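Local coordinates for putative cytosine/guanine deaminase (Unidentified, PDB 2PAJ), which catalyses the hydrolytic deamination of 2-amino-4-hydroxypteridines such as isoxanthopterin to 2,4-dihydroxypteridines, as a zinc-dependent amidohydrolase, at residues 67-72 / 433-438; 113-118 / 138-143; 152-157 / 164-169; 320-325 / 387-392. All coordinates share one frame; numbering follows the deposited sequence.

Contact 1: residues 67-72 / 433-438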
loop_
_atom_site.group_PDB
_atom_site.type_symbol
_atom_site.label_atom_id
_atom_site.label_comp_id
_atom_site.label_asym_id
_atom_site.label_seq_id
_atom_site.Cartn_x
_atom_site.Cartn_y
_atom_site.Cartn_z
ATOM N N VAL A 67 9.551 -18.679 -7.761
ATOM C CA VAL A 67 10.320 -17.464 -7.568
ATOM C C VAL A 67 9.850 -16.806 -6.271
ATOM O O VAL A 67 8.655 -16.770 -5.962
ATOM C CB VAL A 67 10.117 -16.500 -8.772
ATOM C CG1 VAL A 67 10.927 -15.235 -8.594
ATOM C CG2 VAL A 67 10.522 -17.195 -10.057
ATOM N N ILE A 68 10.807 -16.299 -5.506
ATOM C CA ILE A 68 10.507 -15.648 -4.243
ATOM C C ILE A 68 10.794 -14.156 -4.354
ATOM O O ILE A 68 11.796 -13.743 -4.934
ATOM C CB ILE A 68 11.329 -16.287 -3.085
ATOM C CG1 ILE A 68 10.844 -17.720 -2.850
ATOM C CG2 ILE A 68 11.173 -15.479 -1.811
ATOM C CD1 ILE A 68 11.584 -18.454 -1.777
ATOM N N TYR A 69 9.876 -13.365 -3.807
ATOM C CA TYR A 69 9.925 -11.903 -3.799
ATOM C C TYR A 69 9.502 -11.490 -2.391
ATOM O O TYR A 69 8.910 -12.284 -1.652
ATOM C CB TYR A 69 8.841 -11.339 -4.732
ATOM C CG TYR A 69 9.162 -11.053 -6.195
ATOM C CD1 TYR A 69 9.915 -11.942 -6.971
ATOM C CD2 TYR A 69 8.628 -9.915 -6.822
ATOM C CE1 TYR A 69 10.128 -11.708 -8.327
ATOM C CE2 TYR A 69 8.832 -9.673 -8.171
ATOM C CZ TYR A 69 9.580 -10.573 -8.920
ATOM O OH TYR A 69 9.753 -10.350 -10.264
ATOM N N PRO A 70 9.829 -10.261 -1.978
ATOM C CA PRO A 70 9.366 -9.901 -0.639
ATOM C C PRO A 70 7.924 -9.452 -0.924
ATOM O O PRO A 70 7.651 -8.941 -2.011
ATOM C CB PRO A 70 10.300 -8.760 -0.243
ATOM C CG PRO A 70 10.685 -8.164 -1.522
ATOM C CD PRO A 70 10.903 -9.358 -2.414
ATOM N N ALA A 71 6.989 -9.684 -0.007
ATOM C CA ALA A 71 5.598 -9.283 -0.235
ATOM C C ALA A 71 5.515 -7.783 -0.567
ATOM O O ALA A 71 6.338 -6.996 -0.110
ATOM C CB ALA A 71 4.753 -9.617 0.992
ATOM N N TRP A 72 4.532 -7.381 -1.366
ATOM C CA TRP A 72 4.415 -5.975 -1.735
ATOM C C TRP A 72 3.950 -5.082 -0.592
ATOM O O TRP A 72 3.286 -5.516 0.345
ATOM C CB TRP A 72 3.426 -5.781 -2.894
ATOM C CG TRP A 72 3.721 -6.552 -4.133
ATOM C CD1 TRP A 72 3.017 -7.614 -4.631
ATOM C CD2 TRP A 72 4.843 -6.370 -4.999
ATOM N NE1 TRP A 72 3.640 -8.110 -5.745
ATOM C CE2 TRP A 72 4.766 -7.366 -5.997
ATOM C CE3 TRP A 72 5.916 -5.465 -5.028
ATOM C CZ2 TRP A 72 5.718 -7.484 -7.020
ATOM C CZ3 TRP A 72 6.859 -5.579 -6.034
ATOM C CH2 TRP A 72 6.755 -6.587 -7.020
ATOM N N GLY A 433 9.467 -12.661 -14.351
ATOM C CA GLY A 433 8.055 -12.847 -14.668
ATOM C C GLY A 433 6.954 -12.098 -13.935
ATOM O O GLY A 433 6.065 -11.527 -14.574
ATOM N N PRO A 434 6.956 -12.105 -12.597
ATOM C CA PRO A 434 5.932 -11.409 -11.812
ATOM C C PRO A 434 5.745 -9.933 -12.163
ATOM O O PRO A 434 4.659 -9.386 -12.004
ATOM C CB PRO A 434 6.416 -11.601 -10.379
ATOM C CG PRO A 434 7.067 -12.936 -10.431
ATOM C CD PRO A 434 7.853 -12.879 -11.718
ATOM N N VAL A 435 6.806 -9.297 -12.644
ATOM C CA VAL A 435 6.771 -7.881 -13.000
ATOM C C VAL A 435 6.663 -7.597 -14.489
ATOM O O VAL A 435 6.074 -6.595 -14.892
ATOM C CB VAL A 435 8.034 -7.184 -12.526
ATOM C CG1 VAL A 435 8.071 -5.765 -13.050
ATOM C CG2 VAL A 435 8.119 -7.246 -11.026
ATOM N N ALA A 436 7.235 -8.483 -15.302
ATOM C CA ALA A 436 7.256 -8.285 -16.743
ATOM C C ALA A 436 6.237 -9.053 -17.584
ATOM O O ALA A 436 5.873 -8.601 -18.664
ATOM C CB ALA A 436 8.663 -8.558 -17.257
ATOM N N SER A 437 5.755 -10.190 -17.092
ATOM C CA SER A 437 4.822 -11.019 -17.859
ATOM C C SER A 437 3.365 -10.588 -17.934
ATOM O O SER A 437 2.604 -11.121 -18.734
ATOM C CB SER A 437 4.873 -12.451 -17.336
ATOM O OG SER A 437 6.202 -12.937 -17.319
ATOM N N GLY A 438 2.972 -9.632 -17.100
ATOM C CA GLY A 438 1.587 -9.209 -17.089
ATOM C C GLY A 438 0.776 -10.280 -16.396
ATOM O O GLY A 438 1.333 -11.111 -15.694
#

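Contact 2: residues 113-118 / 138-143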
loop_
_atom_site.group_PDB
_atom_site.type_symbol
_atom_site.label_atom_id
_atom_site.label_comp_id
_atom_site.label_asym_id
_atom_site.label_seq_id
_atom_site.Cartn_x
_atom_site.Cartn_y
_atom_site.Cartn_z
ATOM N N ARG A 113 -22.546 -2.240 6.143
ATOM C CA ARG A 113 -22.405 -3.371 5.247
ATOM C C ARG A 113 -21.537 -3.062 4.036
ATOM O O ARG A 113 -20.548 -3.753 3.768
ATOM C CB ARG A 113 -23.801 -3.809 4.790
ATOM C CG ARG A 113 -23.806 -4.877 3.720
ATOM C CD ARG A 113 -23.617 -6.270 4.329
ATOM N NE ARG A 113 -22.933 -7.183 3.405
ATOM C CZ ARG A 113 -21.607 -7.297 3.291
ATOM N NH1 ARG A 113 -20.793 -6.562 4.051
ATOM N NH2 ARG A 113 -21.096 -8.140 2.397
ATOM N N ARG A 114 -21.918 -2.018 3.310
ATOM C CA ARG A 114 -21.210 -1.615 2.111
ATOM C C ARG A 114 -19.749 -1.259 2.285
ATOM O O ARG A 114 -18.894 -1.815 1.591
ATOM C CB ARG A 114 -21.970 -0.473 1.430
ATOM C CG ARG A 114 -23.275 -0.956 0.816
ATOM C CD ARG A 114 -24.111 0.161 0.229
ATOM N NE ARG A 114 -25.329 -0.358 -0.388
ATOM C CZ ARG A 114 -26.329 0.397 -0.831
ATOM N NH1 ARG A 114 -26.269 1.717 -0.727
ATOM N NH2 ARG A 114 -27.390 -0.172 -1.384
ATOM N N PHE A 115 -19.448 -0.348 3.203
ATOM C CA PHE A 115 -18.064 0.052 3.424
ATOM C C PHE A 115 -17.223 -1.189 3.669
ATOM O O PHE A 115 -16.128 -1.340 3.133
ATOM C CB PHE A 115 -17.953 0.967 4.641
ATOM C CG PHE A 115 -16.579 1.555 4.832
ATOM C CD1 PHE A 115 -16.157 2.631 4.062
ATOM C CD2 PHE A 115 -15.705 1.025 5.764
ATOM C CE1 PHE A 115 -14.899 3.167 4.208
ATOM C CE2 PHE A 115 -14.434 1.553 5.923
ATOM C CZ PHE A 115 -14.028 2.630 5.143
ATOM N N ARG A 116 -17.761 -2.084 4.483
ATOM C CA ARG A 116 -17.086 -3.327 4.838
ATOM C C ARG A 116 -16.797 -4.226 3.629
ATOM O O ARG A 116 -15.747 -4.868 3.557
ATOM C CB ARG A 116 -17.954 -4.071 5.849
ATOM C CG ARG A 116 -17.290 -5.239 6.511
ATOM C CD ARG A 116 -17.725 -5.261 7.948
ATOM N NE ARG A 116 -16.601 -5.502 8.838
ATOM C CZ ARG A 116 -16.573 -5.119 10.108
ATOM N NH1 ARG A 116 -17.614 -4.471 10.632
ATOM N NH2 ARG A 116 -15.507 -5.386 10.854
ATOM N N LEU A 117 -17.744 -4.266 2.696
ATOM C CA LEU A 117 -17.620 -5.072 1.497
ATOM C C LEU A 117 -16.538 -4.526 0.573
ATOM O O LEU A 117 -15.693 -5.275 0.091
ATOM C CB LEU A 117 -18.948 -5.103 0.749
ATOM C CG LEU A 117 -19.010 -6.034 -0.461
ATOM C CD1 LEU A 117 -18.998 -7.498 -0.005
ATOM C CD2 LEU A 117 -20.269 -5.727 -1.247
ATOM N N ALA A 118 -16.571 -3.219 0.328
ATOM C CA ALA A 118 -15.592 -2.573 -0.537
ATOM C C ALA A 118 -14.174 -2.816 -0.034
ATOM O O ALA A 118 -13.261 -3.101 -0.812
ATOM C CB ALA A 118 -15.867 -1.079 -0.604
ATOM N N ASN A 138 -8.044 6.526 3.703
ATOM C CA ASN A 138 -9.468 6.558 3.995
ATOM C C ASN A 138 -9.937 7.970 4.309
ATOM O O ASN A 138 -9.329 8.677 5.115
ATOM C CB ASN A 138 -9.780 5.610 5.159
ATOM C CG ASN A 138 -11.258 5.574 5.506
ATOM O OD1 ASN A 138 -12.113 5.829 4.654
ATOM N ND2 ASN A 138 -11.567 5.226 6.753
ATOM N N TYR A 139 -11.005 8.399 3.643
ATOM C CA TYR A 139 -11.515 9.729 3.901
ATOM C C TYR A 139 -13.017 9.793 4.039
ATOM O O TYR A 139 -13.631 10.866 3.933
ATOM C CB TYR A 139 -10.993 10.744 2.880
ATOM C CG TYR A 139 -11.316 10.471 1.441
ATOM C CD1 TYR A 139 -12.616 10.602 0.958
ATOM C CD2 TYR A 139 -10.299 10.171 0.544
ATOM C CE1 TYR A 139 -12.896 10.455 -0.377
ATOM C CE2 TYR A 139 -10.555 10.017 -0.795
ATOM C CZ TYR A 139 -11.856 10.161 -1.253
ATOM O OH TYR A 139 -12.118 10.011 -2.587
ATOM N N VAL A 140 -13.618 8.641 4.300
ATOM C CA VAL A 140 -15.043 8.655 4.545
ATOM C C VAL A 140 -15.187 8.857 6.065
ATOM O O VAL A 140 -15.000 7.943 6.878
ATOM C CB VAL A 140 -15.752 7.362 4.052
ATOM C CG1 VAL A 140 -14.962 6.761 2.902
ATOM C CG2 VAL A 140 -15.955 6.376 5.170
ATOM N N TYR A 141 -15.455 10.112 6.420
ATOM C CA TYR A 141 -15.645 10.560 7.792
ATOM C C TYR A 141 -16.548 11.786 7.679
ATOM O O TYR A 141 -16.453 12.554 6.716
ATOM C CB TYR A 141 -14.313 10.973 8.409
ATOM C CG TYR A 141 -13.328 9.837 8.582
ATOM C CD1 TYR A 141 -13.579 8.805 9.490
ATOM C CD2 TYR A 141 -12.143 9.793 7.832
ATOM C CE1 TYR A 141 -12.690 7.766 9.649
ATOM C CE2 TYR A 141 -11.236 8.750 7.982
ATOM C CZ TYR A 141 -11.525 7.742 8.890
ATOM O OH TYR A 141 -10.673 6.684 9.024
ATOM N N TYR A 142 -17.434 11.966 8.651
ATOM C CA TYR A 142 -18.351 13.104 8.657
ATOM C C TYR A 142 -19.091 13.111 9.977
ATOM O O TYR A 142 -19.339 12.057 10.558
ATOM C CB TYR A 142 -19.343 12.998 7.501
ATOM C CG TYR A 142 -20.176 11.732 7.513
ATOM C CD1 TYR A 142 -21.426 11.700 8.144
ATOM C CD2 TYR A 142 -19.740 10.581 6.841
ATOM C CE1 TYR A 142 -22.227 10.565 8.096
ATOM C CE2 TYR A 142 -20.530 9.440 6.788
ATOM C CZ TYR A 142 -21.776 9.439 7.411
ATOM O OH TYR A 142 -22.587 8.331 7.320
ATOM N N PRO A 143 -19.441 14.306 10.474
ATOM C CA PRO A 143 -20.154 14.422 11.744
ATOM C C PRO A 143 -21.332 13.459 11.863
ATOM O O PRO A 143 -22.189 13.399 10.983
ATOM C CB PRO A 143 -20.582 15.881 11.750
ATOM C CG PRO A 143 -19.444 16.553 11.045
ATOM C CD PRO A 143 -19.212 15.636 9.873
#

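Contact 3: residues 152-157 / 164-169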
loop_
_atom_site.group_PDB
_atom_site.type_symbol
_atom_site.label_atom_id
_atom_site.label_comp_id
_atom_site.label_asym_id
_atom_site.label_seq_id
_atom_site.Cartn_x
_atom_site.Cartn_y
_atom_site.Cartn_z
ATOM N N ILE A 152 -13.674 -0.866 11.160
ATOM C CA ILE A 152 -13.923 -1.825 10.100
ATOM C C ILE A 152 -12.671 -2.163 9.278
ATOM O O ILE A 152 -12.389 -3.338 9.015
ATOM C CB ILE A 152 -15.032 -1.293 9.162
ATOM C CG1 ILE A 152 -16.337 -1.122 9.955
ATOM C CG2 ILE A 152 -15.206 -2.226 7.987
ATOM C CD1 ILE A 152 -17.386 -0.297 9.249
ATOM N N LEU A 153 -11.919 -1.136 8.885
ATOM C CA LEU A 153 -10.717 -1.344 8.097
ATOM C C LEU A 153 -9.691 -2.227 8.811
ATOM O O LEU A 153 -9.138 -3.147 8.196
ATOM C CB LEU A 153 -10.092 -0.002 7.713
ATOM C CG LEU A 153 -10.783 0.799 6.602
ATOM C CD1 LEU A 153 -9.999 2.065 6.279
ATOM C CD2 LEU A 153 -10.897 -0.053 5.369
ATOM N N PHE A 154 -9.432 -1.962 10.093
ATOM C CA PHE A 154 -8.475 -2.769 10.858
ATOM C C PHE A 154 -9.010 -4.190 11.067
ATOM O O PHE A 154 -8.257 -5.160 11.091
ATOM C CB PHE A 154 -8.189 -2.123 12.220
ATOM C CG PHE A 154 -7.162 -1.024 12.176
ATOM C CD1 PHE A 154 -5.828 -1.306 11.906
ATOM C CD2 PHE A 154 -7.531 0.291 12.409
ATOM C CE1 PHE A 154 -4.868 -0.282 11.869
ATOM C CE2 PHE A 154 -6.601 1.323 12.379
ATOM C CZ PHE A 154 -5.259 1.044 12.108
ATOM N N GLU A 155 -10.318 -4.310 11.212
ATOM C CA GLU A 155 -10.929 -5.609 11.421
ATOM C C GLU A 155 -10.714 -6.480 10.201
ATOM O O GLU A 155 -10.230 -7.610 10.303
ATOM C CB GLU A 155 -12.429 -5.456 11.696
ATOM C CG GLU A 155 -12.726 -4.793 13.036
ATOM C CD GLU A 155 -14.203 -4.537 13.256
ATOM O OE1 GLU A 155 -14.967 -5.520 13.385
ATOM O OE2 GLU A 155 -14.605 -3.351 13.296
ATOM N N GLU A 156 -11.065 -5.941 9.041
ATOM C CA GLU A 156 -10.925 -6.669 7.794
ATOM C C GLU A 156 -9.480 -7.050 7.492
ATOM O O GLU A 156 -9.193 -8.194 7.139
ATOM C CB GLU A 156 -11.517 -5.838 6.648
ATOM C CG GLU A 156 -13.020 -5.688 6.750
ATOM C CD GLU A 156 -13.722 -7.033 6.901
ATOM O OE1 GLU A 156 -13.572 -7.894 6.004
ATOM O OE2 GLU A 156 -14.413 -7.240 7.922
ATOM N N ALA A 157 -8.573 -6.092 7.644
ATOM C CA ALA A 157 -7.169 -6.342 7.369
ATOM C C ALA A 157 -6.670 -7.527 8.177
ATOM O O ALA A 157 -6.003 -8.421 7.660
ATOM C CB ALA A 157 -6.346 -5.105 7.693
ATOM N N PHE A 164 -1.810 -3.477 8.340
ATOM C CA PHE A 164 -2.590 -2.368 7.813
ATOM C C PHE A 164 -2.075 -1.023 8.294
ATOM O O PHE A 164 -1.667 -0.877 9.439
ATOM C CB PHE A 164 -4.056 -2.525 8.205
ATOM C CG PHE A 164 -4.966 -1.555 7.517
ATOM C CD1 PHE A 164 -5.162 -1.621 6.138
ATOM C CD2 PHE A 164 -5.617 -0.566 8.243
ATOM C CE1 PHE A 164 -5.994 -0.712 5.486
ATOM C CE2 PHE A 164 -6.453 0.353 7.613
ATOM C CZ PHE A 164 -6.647 0.286 6.226
ATOM N N VAL A 165 -2.081 -0.045 7.400
ATOM C CA VAL A 165 -1.631 1.296 7.729
ATOM C C VAL A 165 -2.781 2.252 7.435
ATOM O O VAL A 165 -3.139 2.467 6.277
ATOM C CB VAL A 165 -0.400 1.702 6.882
ATOM C CG1 VAL A 165 0.009 3.124 7.192
ATOM C CG2 VAL A 165 0.745 0.762 7.150
ATOM N N LEU A 166 -3.366 2.822 8.481
ATOM C CA LEU A 166 -4.475 3.751 8.304
ATOM C C LEU A 166 -4.012 5.174 8.019
ATOM O O LEU A 166 -3.282 5.772 8.805
ATOM C CB LEU A 166 -5.369 3.748 9.544
ATOM C CG LEU A 166 -6.551 4.723 9.510
ATOM C CD1 LEU A 166 -7.428 4.443 8.298
ATOM C CD2 LEU A 166 -7.343 4.608 10.798
ATOM N N LEU A 167 -4.445 5.705 6.882
ATOM C CA LEU A 167 -4.100 7.062 6.481
ATOM C C LEU A 167 -5.376 7.894 6.673
ATOM O O LEU A 167 -6.103 8.176 5.724
ATOM C CB LEU A 167 -3.659 7.087 5.012
ATOM C CG LEU A 167 -2.649 6.042 4.525
ATOM C CD1 LEU A 167 -2.334 6.294 3.062
ATOM C CD2 LEU A 167 -1.397 6.112 5.361
ATOM N N ARG A 168 -5.631 8.272 7.922
ATOM C CA ARG A 168 -6.815 9.029 8.313
ATOM C C ARG A 168 -6.930 10.339 7.552
ATOM O O ARG A 168 -6.231 11.302 7.848
ATOM C CB ARG A 168 -6.763 9.284 9.827
ATOM C CG ARG A 168 -8.111 9.331 10.541
ATOM C CD ARG A 168 -8.932 10.557 10.165
ATOM N NE ARG A 168 -10.131 10.687 10.991
ATOM C CZ ARG A 168 -11.035 11.651 10.855
ATOM N NH1 ARG A 168 -10.881 12.578 9.923
ATOM N NH2 ARG A 168 -12.102 11.679 11.641
ATOM N N GLY A 169 -7.827 10.365 6.571
ATOM C CA GLY A 169 -8.013 11.556 5.767
ATOM C C GLY A 169 -9.206 12.394 6.167
ATOM O O GLY A 169 -9.914 12.070 7.115
#

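Contact 4: residues 320-325 / 387-392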
loop_
_atom_site.group_PDB
_atom_site.type_symbol
_atom_site.label_atom_id
_atom_site.label_comp_id
_atom_site.label_asym_id
_atom_site.label_seq_id
_atom_site.Cartn_x
_atom_site.Cartn_y
_atom_site.Cartn_z
ATOM N N PRO A 320 6.906 13.106 -12.964
ATOM C CA PRO A 320 7.692 11.990 -13.500
ATOM C C PRO A 320 8.014 11.043 -12.353
ATOM O O PRO A 320 7.214 10.902 -11.426
ATOM C CB PRO A 320 8.940 12.686 -14.007
ATOM C CG PRO A 320 9.204 13.652 -12.849
ATOM C CD PRO A 320 7.795 14.205 -12.540
ATOM N N VAL A 321 9.180 10.404 -12.411
ATOM C CA VAL A 321 9.619 9.493 -11.356
ATOM C C VAL A 321 11.131 9.362 -11.387
ATOM O O VAL A 321 11.798 9.693 -10.417
ATOM C CB VAL A 321 9.046 8.045 -11.480
ATOM C CG1 VAL A 321 9.434 7.239 -10.230
ATOM C CG2 VAL A 321 7.540 8.068 -11.639
ATOM N N ARG A 322 11.690 8.866 -12.487
ATOM C CA ARG A 322 13.142 8.730 -12.523
ATOM C C ARG A 322 13.811 10.061 -12.787
ATOM O O ARG A 322 14.299 10.331 -13.881
ATOM C CB ARG A 322 13.624 7.700 -13.557
ATOM C CG ARG A 322 15.140 7.554 -13.464
ATOM C CD ARG A 322 15.675 6.242 -13.944
ATOM N NE ARG A 322 15.324 5.100 -13.104
ATOM C CZ ARG A 322 14.232 4.359 -13.277
ATOM N NH1 ARG A 322 13.375 4.663 -14.256
ATOM N NH2 ARG A 322 14.031 3.270 -12.527
ATOM N N GLU A 323 13.798 10.876 -11.748
ATOM C CA GLU A 323 14.383 12.204 -11.693
ATOM C C GLU A 323 14.325 12.394 -10.198
ATOM O O GLU A 323 15.301 12.806 -9.566
ATOM C CB GLU A 323 13.516 13.226 -12.409
ATOM C CG GLU A 323 13.703 13.169 -13.899
ATOM C CD GLU A 323 12.521 13.734 -14.644
ATOM O OE1 GLU A 323 12.366 14.986 -14.649
ATOM O OE2 GLU A 323 11.743 12.919 -15.208
ATOM N N MET A 324 13.175 12.036 -9.633
ATOM C CA MET A 324 12.988 12.095 -8.200
ATOM C C MET A 324 13.876 10.994 -7.636
ATOM O O MET A 324 14.622 11.201 -6.681
ATOM C CB MET A 324 11.530 11.814 -7.844
ATOM C CG MET A 324 10.561 12.833 -8.406
ATOM S SD MET A 324 8.954 12.836 -7.599
ATOM C CE MET A 324 7.922 12.148 -8.795
ATOM N N ALA A 325 13.797 9.822 -8.251
ATOM C CA ALA A 325 14.584 8.681 -7.822
ATOM C C ALA A 325 16.063 9.010 -7.951
ATOM O O ALA A 325 16.862 8.656 -7.082
ATOM C CB ALA A 325 14.240 7.463 -8.668
ATOM N N ILE A 387 11.274 -3.490 -8.071
ATOM C CA ILE A 387 10.923 -4.372 -6.969
ATOM C C ILE A 387 11.260 -3.667 -5.667
ATOM O O ILE A 387 10.616 -3.881 -4.649
ATOM C CB ILE A 387 11.689 -5.719 -7.048
ATOM C CG1 ILE A 387 11.184 -6.546 -8.233
ATOM C CG2 ILE A 387 11.494 -6.507 -5.765
ATOM C CD1 ILE A 387 11.950 -7.840 -8.445
ATOM N N HIS A 388 12.271 -2.814 -5.709
ATOM C CA HIS A 388 12.676 -2.076 -4.526
ATOM C C HIS A 388 11.579 -1.099 -4.154
ATOM O O HIS A 388 11.158 -1.036 -3.002
ATOM C CB HIS A 388 13.964 -1.299 -4.787
ATOM C CG HIS A 388 14.523 -0.664 -3.561
ATOM N ND1 HIS A 388 14.819 0.678 -3.485
ATOM C CD2 HIS A 388 14.808 -1.185 -2.347
ATOM C CE1 HIS A 388 15.260 0.960 -2.274
ATOM N NE2 HIS A 388 15.262 -0.154 -1.565
ATOM N N TRP A 389 11.129 -0.335 -5.144
ATOM C CA TRP A 389 10.077 0.653 -4.944
ATOM C C TRP A 389 8.817 0.028 -4.367
ATOM O O TRP A 389 8.193 0.596 -3.476
ATOM C CB TRP A 389 9.739 1.330 -6.267
ATOM C CG TRP A 389 10.826 2.190 -6.794
ATOM C CD1 TRP A 389 11.890 2.687 -6.096
ATOM C CD2 TRP A 389 10.914 2.758 -8.108
ATOM N NE1 TRP A 389 12.631 3.537 -6.882
ATOM C CE2 TRP A 389 12.056 3.606 -8.124
ATOM C CE3 TRP A 389 10.136 2.647 -9.273
ATOM C CZ2 TRP A 389 12.443 4.340 -9.263
ATOM C CZ3 TRP A 389 10.517 3.374 -10.402
ATOM C CH2 TRP A 389 11.663 4.214 -10.385
ATOM N N GLY A 390 8.466 -1.153 -4.869
ATOM C CA GLY A 390 7.259 -1.837 -4.430
ATOM C C GLY A 390 7.342 -2.600 -3.128
ATOM O O GLY A 390 6.327 -3.094 -2.629
ATOM N N THR A 391 8.545 -2.691 -2.573
ATOM C CA THR A 391 8.744 -3.410 -1.323
ATOM C C THR A 391 9.446 -2.564 -0.262
ATOM O O THR A 391 8.808 -1.760 0.403
ATOM C CB THR A 391 9.533 -4.743 -1.550
ATOM O OG1 THR A 391 10.819 -4.453 -2.102
ATOM C CG2 THR A 391 8.787 -5.656 -2.523
ATOM N N ALA A 392 10.758 -2.740 -0.120
ATOM C CA ALA A 392 11.557 -2.022 0.871
ATOM C C ALA A 392 11.478 -0.496 0.770
ATOM O O ALA A 392 11.607 0.203 1.772
ATOM C CB ALA A 392 12.994 -2.480 0.772
#

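Contact 1: residues 67-72 / 433-438
Tyr-69 reaches out from strand 67-70 with the phenol end of its ring against Pro-434 and Val-435, which sit at the start of the short helix 433-436. The pyrrolidine ring leans obliquely on the outer half of the phenol: Pro-434 CB lies 3.6 Å from Tyr-69 CZ, and Pro-434 CD comes to 3.5 Å from Tyr-69 OH. Val-435 works differently, bringing one methyl, CG2, to the ring edge, 3.8 Å from Tyr-69 CE2 and close to the ring plane. A chi1 of -91° carries the Tyr-69 ring to the side of its own backbone N, and the hydroxyl is then fixed by a hydrogen bond to the carbonyl of Ala-431, just ahead of the helix. Tyr-417 adds an edge-to-face ring.

Packing thins toward Trp-72, whose edge atom CH2 stands 4.3 Å from the same methyl, Val-435 CG2. It thins further toward Ala-436 and, past the helix, Ser-437, both partly exposed and without a part in the contact. Ser-437 N bonds to Gly-433 O at 2.9 Å, before Gly-438 leaves helical geometry with positive phi. This is packing around the first barrel strand of an amidohydrolase: the strand runs on toward the zinc ligands His-76 and His-78, strand 414-418 pairs antiparallel with it, and helix 433-436 meets its Tyr-69 and Trp-72 side chains.

Contact 2: residues 113-118 / 138-143
The Asx turn at Asn-138, in the loop after barrel strand 131-136, faces Phe-115 of helix 112-127. In the turn, Asn-138 OD1 accepts from Val-140 N at 3.2 Å in a nearly straight bond (172° at the hydrogen). The donor stands well above the carbonyl plane, and the bond ties Asn-138 to the backbone two residues on.

Both ends of the turn meet the Phe-115 ring. Val-140 sends its two methyls to one ring corner: CG2 is 3.5 Å from Phe-115 CE1 and CG1 is 3.8 Å from the same atom, with CG2 slanted to the ring. Asn-138 meets the ring at its edge, with OD1 3.8 Å from Phe-115 CZ and the amide plane turned 38° from that of the ring. With chi1 at -173°, Phe-115 extends away from its backbone N and reaches the loop. Ser-149 and Leu-153 of helix 149-159 touch Asn-138 too, and Ser-149 also touches Phe-115. Such a helix-to-loop contact, beside a loop leaving the C-terminal end of a strand, belongs to the (beta/alpha)8 barrel of the amidohydrolases, where these loops surround the metal site.

Contact 3: residues 152-157 / 164-169
Phe-164, on strand 164-168, is the knob that helix 152-157 closes around, touched by Ala-157, Leu-153 and Phe-154. The small methyl of Ala-157 lets the strand come near: its CB is 3.5 Å from Phe-164 CB, at the base of the aromatic side chain. Farther out, Leu-153 sets its backbone carbonyl over one face of the ring, offset toward the rim, with CB 3.7 Å from Phe-164 CE2 and CD1 also close to CZ. At the edge of the Phe-164 ring Phe-154 presents its own face, and Phe-164 drives its CD2 corner toward it. The result is a T-shaped pair with centroids 5.3 Å apart and planes at 85°.

Leu-166, two residues along on the same face of the strand, fills the next hollow. Its CD2 meets Phe-154 CE2 at 3.7 Å, while its other methyl, CD1, meets Leu-153 CD1 at 4.0 Å, so the forked tip bridges the two helix side chains. A chi1 of -170° carries the Phe-164 ring out to Leu-153 and Phe-154. The segments run nearly antiparallel, at 164°, as expected where a helix returns to the next parallel strand of the barrel. Beyond, Tyr-204 stacks on Phe-154. The side chains that meet are all hydrocarbon, which suggests that burial of apolar surface, with a contribution from the T-shaped ring pair, joins the helix to this strand.

Contact 4: residues 320-325 / 387-392
Val-321 O is gripped by two backbone N-H groups farther along its own segment, Glu-323 N at 2.7 Å and Ala-325 N at 3.0 Å, while the Val-321 side chain faces Trp-389. The first bond closes an inverse gamma turn centred on Arg-322; the second leads into helix 324-327, with Glu-323 at the N-cap position. The fold of this turn presents three side chains to the benzo end of the indole. Val-321 CG1 lies 3.8 Å from Trp-389 CH2, and Ala-325 CB 3.7 Å from Trp-389 CZ2, both meeting the ring obliquely.

In the (beta/alpha)8 barrel of the amidohydrolases this joins the turn and the start of helix 324-327, which precede strand 331-333 and the zinc ligand Asp-336, to helix 383-398. Val-331 touches Val-321, Ala-325 and Trp-389 alike.

Arg-322, partly exposed, completes the set. A bend at chi3 (-68°) folds its otherwise extended chain back so that NH2 comes to Trp-389 CH2, with guanidinium and indole planes 23° apart. Its charge is met elsewhere: NH2 forms a salt bridge with Glu-385, one turn earlier on the helix that carries Trp-389.

Two pairs of neighbours sit on opposite sides of the chain's centre. Contacts 1 and 4 share a seam: Pro-70 CG lies 3.3 Å from Thr-391 CG2, and Tyr-69 CE2 3.6 Å from Ile-387 CD1, so helix 383-398 packs on both the first barrel strand and the turn and helix start that precede strand 331-333. Contacts 2 and 3, with centres 11 Å apart, are joined by the salt bridge between Arg-116 NH2 and Glu-155 OE1 (2.6 Å). The pairs do not touch; contacts 1 and 3 come within about 10 Å at their nearest atoms. Of contacts 2 and 3, contact 2 is nearer the metal, with the Asn-138 side chain about 11 Å from the zinc ion and that of Leu-153 about 13 Å away.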